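Local coordinates for putative molybdenum cofactor biosynthesis protein (PDB 2G2C), which probably binds molybdopterin and takes part in molybdenum cofactor biosynthesis, at residues I10-D15 / E48-E53. Sequence-based numbering, arbitrary orientation.
Sequences IIVVSD and EVVVPE
Asp15 and Glu53 meet where two neighbouring parallel strands run out into loop and helix, their side chains crossing at about a right angle with the carboxylate planes turned 64° apart. The backbone N of Glu53 donates to Asp15 OD1 at 2.9 Å, coming from above the carboxylate plane, 40° out of it. With chi1 at -72°, Asp15 CG stands beside its own backbone N, and the carboxylate swings across to the start of the opposing loop; there OD1 also touches Pro52 CB, at 3.4 Å. Two waters tie the same ends together: one accepts from Asp15 N and donates to Glu53 OE2, the other donates to both Asp15 OD1 and Glu53 O. Asp15 OD2 forms a salt bridge with Lys84.

Upstream, strands 5-13 and 42-51 lie side by side in the mixed beta-sheet of this alpha/beta domain, of the probable molybdopterin-binding family, 42-51 forming one edge. Their ladder alternates in the parallel manner: Val49 donates to Ile10 O and returns its carbonyl to Val12 N, then Val51 N reaches Val12 O at 2.8 Å and Ser14 N closes on Val51 O. On the face under helix 55-67, Ile11 and Val49 stand alongside each other and point the same way, Ile11 CG1 lying 4.0 Å from Val49 CG2. Val51 puts its CG2 between its own backbone N and carbonyl carbon, and this methyl meets both Ile11 CG2 and, also at 4.0 Å, Val13 CG2. The opposite face carries Ile10, Val12 and Val50. There Val12 CB approaches Val50 CG2 to 4.2 Å, and both valines pack on Ile17 of helix 15-19, whose first turn Ser14 caps through OG to Ile17 N.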
loop_
_atom_site.group_PDB
_atom_site.type_symbol
_atom_site.label_atom_id
_atom_site.label_comp_id
_atom_site.label_asym_id
_atom_site.label_seq_id
_atom_site.Cartn_x
_atom_site.Cartn_y
_atom_site.Cartn_z
ATOM N N ILE A 10 6.929 -2.617 -0.440
ATOM C CA ILE A 10 6.594 -1.268 -0.919
ATOM C C ILE A 10 6.578 -1.249 -2.444
ATOM O O ILE A 10 7.502 -1.816 -3.090
ATOM C CB ILE A 10 7.605 -0.218 -0.384
ATOM C CG1 ILE A 10 7.487 -0.133 1.160
ATOM C CG2 ILE A 10 7.476 1.134 -1.162
ATOM C CD1 ILE A 10 8.608 0.639 1.841
ATOM N N ILE A 11 5.549 -0.612 -3.003
ATOM C CA ILE A 11 5.441 -0.470 -4.470
ATOM C C ILE A 11 5.198 0.989 -4.796
ATOM O O ILE A 11 4.132 1.533 -4.481
ATOM C CB ILE A 11 4.277 -1.327 -5.033
ATOM C CG1 ILE A 11 4.544 -2.804 -4.697
ATOM C CG2 ILE A 11 4.115 -1.073 -6.521
ATOM C CD1 ILE A 11 3.305 -3.741 -4.873
ATOM N N VAL A 12 6.221 1.646 -5.342
ATOM C CA VAL A 12 6.055 3.042 -5.701
ATOM C C VAL A 12 5.654 3.111 -7.183
ATOM O O VAL A 12 6.322 2.559 -8.037
ATOM C CB VAL A 12 7.356 3.842 -5.419
ATOM C CG1 VAL A 12 7.266 5.222 -6.010
ATOM C CG2 VAL A 12 7.620 3.886 -3.914
ATOM N N VAL A 13 4.540 3.774 -7.455
ATOM C CA VAL A 13 3.938 3.754 -8.777
ATOM C C VAL A 13 4.117 5.160 -9.381
ATOM O O VAL A 13 3.485 6.136 -8.920
ATOM C CB VAL A 13 2.423 3.372 -8.686
ATOM C CG1 VAL A 13 1.767 3.314 -10.072
ATOM C CG2 VAL A 13 2.218 2.039 -7.893
ATOM N N SER A 14 4.999 5.259 -10.379
ATOM C CA SER A 14 5.354 6.576 -10.932
ATOM C C SER A 14 6.185 6.440 -12.172
ATOM O O SER A 14 7.230 5.818 -12.126
ATOM C CB SER A 14 6.214 7.343 -9.917
ATOM O OG SER A 14 6.785 8.536 -10.500
ATOM N N ASP A 15 5.713 7.023 -13.259
ATOM C CA ASP A 15 6.481 7.021 -14.500
ATOM C C ASP A 15 7.829 7.721 -14.307
ATOM O O ASP A 15 8.863 7.152 -14.663
ATOM C CB ASP A 15 5.665 7.661 -15.612
ATOM C CG ASP A 15 4.525 6.759 -16.071
ATOM O OD1 ASP A 15 4.609 5.559 -15.789
ATOM O OD2 ASP A 15 3.598 7.243 -16.758
ATOM N N GLU A 48 11.124 -3.889 -2.247
ATOM C CA GLU A 48 10.671 -2.549 -2.650
ATOM C C GLU A 48 10.936 -2.395 -4.121
ATOM O O GLU A 48 11.983 -2.825 -4.629
ATOM C CB GLU A 48 11.324 -1.425 -1.851
ATOM C CG GLU A 48 12.836 -1.381 -1.965
ATOM C CD GLU A 48 13.371 -0.633 -3.196
ATOM O OE1 GLU A 48 14.592 -0.757 -3.443
ATOM O OE2 GLU A 48 12.613 0.065 -3.919
ATOM N N VAL A 49 9.955 -1.853 -4.834
ATOM C CA VAL A 49 10.086 -1.640 -6.267
ATOM C C VAL A 49 9.473 -0.304 -6.661
ATOM O O VAL A 49 8.691 0.288 -5.896
ATOM C CB VAL A 49 9.423 -2.798 -7.099
ATOM C CG1 VAL A 49 9.966 -4.161 -6.658
ATOM C CG2 VAL A 49 7.911 -2.782 -6.899
ATOM N N VAL A 50 9.867 0.177 -7.843
ATOM C CA VAL A 50 9.217 1.287 -8.504
ATOM C C VAL A 50 8.692 0.714 -9.818
ATOM O O VAL A 50 9.433 0.009 -10.551
ATOM C CB VAL A 50 10.208 2.435 -8.816
ATOM C CG1 VAL A 50 9.472 3.532 -9.614
ATOM C CG2 VAL A 50 10.827 2.952 -7.526
ATOM N N VAL A 51 7.436 0.996 -10.133
ATOM C CA VAL A 51 6.878 0.551 -11.420
ATOM C C VAL A 51 6.263 1.758 -12.127
ATOM O O VAL A 51 5.834 2.714 -11.477
ATOM C CB VAL A 51 5.799 -0.594 -11.192
ATOM C CG1 VAL A 51 6.457 -1.812 -10.550
ATOM C CG2 VAL A 51 4.588 -0.095 -10.377
ATOM N N PRO A 52 6.205 1.706 -13.466
ATOM C CA PRO A 52 5.456 2.709 -14.194
ATOM C C PRO A 52 3.963 2.624 -13.817
ATOM O O PRO A 52 3.478 1.593 -13.308
ATOM C CB PRO A 52 5.602 2.288 -15.671
ATOM C CG PRO A 52 6.748 1.340 -15.695
ATOM C CD PRO A 52 6.825 0.693 -14.340
ATOM N N GLU A 53 3.234 3.689 -14.128
ATOM C CA GLU A 53 1.789 3.676 -13.915
ATOM C C GLU A 53 1.087 2.652 -14.779
ATOM O O GLU A 53 1.531 2.342 -15.883
ATOM C CB GLU A 53 1.208 5.049 -14.227
ATOM C CG GLU A 53 1.776 6.045 -13.305
ATOM C CD GLU A 53 0.742 6.751 -12.498
ATOM O OE1 GLU A 53 -0.320 6.111 -12.220
ATOM O OE2 GLU A 53 1.007 7.930 -12.144
HETATM O O HOH W 1 3.453 8.788 -12.912
HETATM O O HOH W 2 2.917 4.255 -17.638
#